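Side-chain contacts in protocadherin gamma-B3 (Homo sapiens, PDB 5K8R), which probably mediates calcium-dependent cell adhesion through its extracellular cadherin repeats and may help establish and maintain specific neuronal connections in the brain: residues A[5-8]-A[9-13]; A[18-21]-A[22-26]. One frame throughout, in Å; residues are numbered along the deposited sequence.

Interaction 1. Residues A[5-8]-A[9-13]; sequences YAIP and EELDR. With CA (calcium ion), chain C; CA (calcium ion), chain D.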
loop_
_atom_site.group_PDB
_atom_site.type_symbol
_atom_site.label_atom_id
_atom_site.label_comp_id
_atom_site.label_asym_id
_atom_site.label_seq_id
_atom_site.Cartn_x
_atom_site.Cartn_y
_atom_site.Cartn_z
ATOM N N TYR A 5 38.052 45.770 -27.159
ATOM C CA TYR A 5 37.493 45.214 -28.380
ATOM C C TYR A 5 36.376 44.237 -28.019
ATOM O O TYR A 5 36.109 43.963 -26.848
ATOM C CB TYR A 5 38.582 44.537 -29.214
ATOM C CG TYR A 5 39.703 45.464 -29.627
ATOM C CD1 TYR A 5 39.557 46.325 -30.707
ATOM C CD2 TYR A 5 40.909 45.478 -28.938
ATOM C CE1 TYR A 5 40.579 47.174 -31.089
ATOM C CE2 TYR A 5 41.938 46.324 -29.313
ATOM C CZ TYR A 5 41.767 47.170 -30.389
ATOM O OH TYR A 5 42.788 48.013 -30.766
ATOM N N ALA A 6 35.712 43.705 -29.044
ATOM C CA ALA A 6 34.627 42.751 -28.839
ATOM C C ALA A 6 34.569 41.820 -30.038
ATOM O O ALA A 6 34.284 42.265 -31.154
ATOM C CB ALA A 6 33.288 43.466 -28.643
ATOM N N ILE A 7 34.840 40.538 -29.813
ATOM C CA ILE A 7 34.885 39.568 -30.904
ATOM C C ILE A 7 34.069 38.338 -30.527
ATOM O O ILE A 7 33.981 37.994 -29.339
ATOM C CB ILE A 7 36.333 39.177 -31.246
ATOM C CG1 ILE A 7 37.055 38.657 -30.001
ATOM C CG2 ILE A 7 37.082 40.357 -31.845
ATOM C CD1 ILE A 7 38.455 38.143 -30.269
ATOM N N PRO A 8 33.453 37.653 -31.486
ATOM C CA PRO A 8 32.790 36.386 -31.170
ATOM C C PRO A 8 33.809 35.306 -30.845
ATOM O O PRO A 8 34.979 35.376 -31.226
ATOM C CB PRO A 8 32.018 36.057 -32.452
ATOM C CG PRO A 8 32.786 36.750 -33.527
ATOM C CD PRO A 8 33.296 38.019 -32.904
ATOM N N GLU A 9 33.345 34.296 -30.116
ATOM C CA GLU A 9 34.200 33.182 -29.744
ATOM C C GLU A 9 34.416 32.250 -30.935
ATOM O O GLU A 9 33.757 32.355 -31.975
ATOM C CB GLU A 9 33.593 32.407 -28.575
ATOM C CG GLU A 9 32.171 31.935 -28.830
ATOM C CD GLU A 9 31.692 30.918 -27.812
ATOM O OE1 GLU A 9 32.533 30.176 -27.261
ATOM O OE2 GLU A 9 30.469 30.861 -27.562
ATOM N N GLU A 10 35.369 31.331 -30.770
ATOM C CA GLU A 10 35.630 30.255 -31.729
ATOM C C GLU A 10 36.053 30.783 -33.098
ATOM O O GLU A 10 35.766 30.166 -34.126
ATOM C CB GLU A 10 34.415 29.332 -31.870
ATOM C CG GLU A 10 33.895 28.768 -30.555
ATOM C CD GLU A 10 34.788 27.685 -29.977
ATOM O OE1 GLU A 10 35.747 27.265 -30.660
ATOM O OE2 GLU A 10 34.526 27.248 -28.837
ATOM N N LEU A 11 36.735 31.924 -33.131
ATOM C CA LEU A 11 37.270 32.437 -34.382
ATOM C C LEU A 11 38.513 31.655 -34.786
ATOM O O LEU A 11 39.255 31.144 -33.942
ATOM C CB LEU A 11 37.611 33.923 -34.261
ATOM C CG LEU A 11 36.445 34.901 -34.128
ATOM C CD1 LEU A 11 36.962 36.325 -33.988
ATOM C CD2 LEU A 11 35.507 34.781 -35.318
ATOM N N ASP A 12 38.736 31.562 -36.096
ATOM C CA ASP A 12 39.914 30.875 -36.600
ATOM C C ASP A 12 41.182 31.619 -36.190
ATOM O O ASP A 12 41.167 32.818 -35.894
ATOM C CB ASP A 12 39.854 30.744 -38.122
ATOM C CG ASP A 12 38.796 29.761 -38.582
ATOM O OD1 ASP A 12 38.369 28.917 -37.767
ATOM O OD2 ASP A 12 38.397 29.826 -39.764
ATOM N N ARG A 13 42.291 30.885 -36.166
ATOM C CA ARG A 13 43.570 31.482 -35.811
ATOM C C ARG A 13 43.991 32.494 -36.869
ATOM O O ARG A 13 43.853 32.256 -38.071
ATOM C CB ARG A 13 44.637 30.399 -35.657
ATOM C CG ARG A 13 44.251 29.287 -34.696
ATOM C CD ARG A 13 45.398 28.316 -34.478
ATOM N NE ARG A 13 46.543 28.964 -33.847
ATOM C CZ ARG A 13 47.651 28.331 -33.475
ATOM N NH1 ARG A 13 48.641 29.004 -32.907
ATOM N NH2 ARG A 13 47.768 27.024 -33.669
HETATM CA CA CA C . 32.239 27.495 -27.556
HETATM CA CA CA D . 28.713 29.231 -26.899
HETATM O O HOH W 1 37.402 33.991 -30.994
#
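With CG of L11 anti to its carbonyl carbon (chi1 -69°) and the chain extended beyond it (chi2 179°), the leucine reaches back over P8 at the end of strand 3-8. Its CG lies 3.3 Å from O of P8 and its CD2 3.8 Å from CG of P8, leucine and pyrrolidine ring meeting at an oblique angle, while CD1 also reaches CB of I7 at 4.0 Å. The backbone is bridged by a water, which donates to O of P8 at 2.8 Å and accepts from N of L11 at 3.0 Å, spanning the start of the loop that follows the strand.

E9, between P8 and L11, leads the other way. Its CG stands between the backbone N and the carbonyl carbon (chi1 55°), and the extended chain carries the carboxylate to two calcium ions: OE1 binds the chain C ion at 2.7 Å and OE2 the chain D ion at 2.5 Å. R62 is a further polar partner of this carboxylate. E10, bent at chi2, brings OE2 to 2.6 Å from the chain C ion, and its OE1 forms a salt bridge with R59. D61, E63 and D98 complete the chain C site.

One carboxylate bridging two cations is probably held firmly deprotonated. Because D95, I96, D98 and D131 of the second cadherin repeat share the chain D ion with E9, calcium ties this strand end to the junction between repeats.

Interaction 2. Residues A[18-21]-A[22-26]; sequences GNLA and KDLGF
O of A21 accepts two weak hydrogen bonds, from N of F26 at 2.9 Å and from N of L24 at 3.4 Å, as the chain leaves the short helix 20-23. The same carbonyl oxygen lies at the edge of the F26 ring, near its plane, and 3.1 Å from CB of F26. Here CG of F26 is anti to its own carbonyl carbon (chi1 -70°), and CB packs against CB of A21 at 3.9 Å. The ring also makes an edge-to-face contact with F87, while L31 and L36 pack on A21.

At the start of the helix, N of D23 donates to O of N19 at 2.8 Å, the donor lying almost in line with the carbonyl bond and the N-H...O angle reaching 157°. The bond from N of L24 to O of L20 is weak by comparison. L20 and L24 lie side by side and point the same way, their CD2 and CD1 atoms 3.8 Å apart, and both rest on I3 of strand 3-8. On the polar side, a water donates to OD2 of D23 at 3.0 Å and accepts weakly from N of N19.

One well-directed and several weak, bent backbone hydrogen bonds thus share with apolar pairs the work of turning the chain after strand 16-19 of the first cadherin repeat, with the two leucines buried, F26 set against A21 and F87, and the D23 carboxylate drawing donors from water and Y5.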
loop_
_atom_site.group_PDB
_atom_site.type_symbol
_atom_site.label_atom_id
_atom_site.label_comp_id
_atom_site.label_asym_id
_atom_site.label_seq_id
_atom_site.Cartn_x
_atom_site.Cartn_y
_atom_site.Cartn_z
ATOM N N GLY A 18 42.040 43.529 -33.763
ATOM C CA GLY A 18 42.025 44.974 -33.902
ATOM C C GLY A 18 43.354 45.502 -34.389
ATOM O O GLY A 18 44.301 44.749 -34.633
ATOM N N ASN A 19 43.407 46.824 -34.536
ATOM C CA ASN A 19 44.621 47.540 -34.913
ATOM C C ASN A 19 45.135 48.249 -33.662
ATOM O O ASN A 19 44.921 49.447 -33.469
ATOM C CB ASN A 19 44.349 48.526 -36.058
ATOM C CG ASN A 19 43.629 47.881 -37.231
ATOM O OD1 ASN A 19 44.228 47.141 -38.013
ATOM N ND2 ASN A 19 42.341 48.170 -37.364
ATOM N N LEU A 20 45.824 47.489 -32.807
ATOM C CA LEU A 20 46.251 48.020 -31.516
ATOM C C LEU A 20 47.173 49.222 -31.677
ATOM O O LEU A 20 47.052 50.209 -30.941
ATOM C CB LEU A 20 46.941 46.928 -30.699
ATOM C CG LEU A 20 46.099 46.284 -29.600
ATOM C CD1 LEU A 20 46.925 45.272 -28.824
ATOM C CD2 LEU A 20 45.540 47.351 -28.672
ATOM N N ALA A 21 48.098 49.160 -32.634
ATOM C CA ALA A 21 49.022 50.270 -32.838
ATOM C C ALA A 21 48.281 51.529 -33.268
ATOM O O ALA A 21 48.479 52.606 -32.694
ATOM C CB ALA A 21 50.079 49.885 -33.870
ATOM N N LYS A 22 47.413 51.408 -34.275
ATOM C CA LYS A 22 46.660 52.567 -34.744
ATOM C C LYS A 22 45.748 53.114 -33.654
ATOM O O LYS A 22 45.636 54.335 -33.481
ATOM C CB LYS A 22 45.845 52.196 -35.982
ATOM C CG LYS A 22 44.862 53.272 -36.413
ATOM C CD LYS A 22 43.826 52.728 -37.380
ATOM C CE LYS A 22 42.754 53.765 -37.675
ATOM N NZ LYS A 22 41.685 53.228 -38.559
ATOM N N ASP A 23 45.096 52.228 -32.900
ATOM C CA ASP A 23 44.115 52.666 -31.915
ATOM C C ASP A 23 44.755 53.284 -30.677
ATOM O O ASP A 23 44.086 54.044 -29.968
ATOM C CB ASP A 23 43.224 51.493 -31.510
ATOM C CG ASP A 23 42.390 50.968 -32.663
ATOM O OD1 ASP A 23 42.136 51.738 -33.613
ATOM O OD2 ASP A 23 41.987 49.786 -32.619
ATOM N N LEU A 24 46.023 52.983 -30.401
ATOM C CA LEU A 24 46.707 53.510 -29.227
ATOM C C LEU A 24 47.630 54.678 -29.561
ATOM O O LEU A 24 48.548 54.975 -28.789
ATOM C CB LEU A 24 47.491 52.397 -28.528
ATOM C CG LEU A 24 46.648 51.272 -27.923
ATOM C CD1 LEU A 24 47.526 50.283 -27.174
ATOM C CD2 LEU A 24 45.568 51.835 -27.011
ATOM N N GLY A 25 47.404 55.346 -30.690
ATOM C CA GLY A 25 48.184 56.508 -31.060
ATOM C C GLY A 25 49.534 56.220 -31.678
ATOM O O GLY A 25 50.261 57.168 -32.000
ATOM N N PHE A 26 49.896 54.952 -31.854
ATOM C CA PHE A 26 51.176 54.620 -32.460
ATOM C C PHE A 26 51.149 54.884 -33.962
ATOM O O PHE A 26 50.090 54.972 -34.591
ATOM C CB PHE A 26 51.536 53.156 -32.204
ATOM C CG PHE A 26 51.894 52.852 -30.779
ATOM C CD1 PHE A 26 50.911 52.712 -29.816
ATOM C CD2 PHE A 26 53.218 52.690 -30.405
ATOM C CE1 PHE A 26 51.239 52.428 -28.505
ATOM C CE2 PHE A 26 53.552 52.405 -29.096
ATOM C CZ PHE A 26 52.562 52.274 -28.145
HETATM O O HOH W 2 40.511 48.417 -34.790
#

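How the interactions relate
Interactions 1 and 2 follow one another along the first cadherin repeat, their centres about 18 Å apart, and Y5 joins them directly. Its OH lies 2.7 Å from OD2 of D23, a probable hydrogen bond, and 3.5 Å from CD2 of L20, while its CE1 packs on CA of G18 at 3.9 Å. The tyrosine of strand 3-8 therefore reaches the strand end and short helix of residues 18-23, whereas the C-terminal end of the same strand runs into the calcium ligands E9 and E10. I7 adds to the join by packing on V17 of strand 16-19. Only interaction 1 contributes calcium ligands; interaction 2 is structural packing within the repeat.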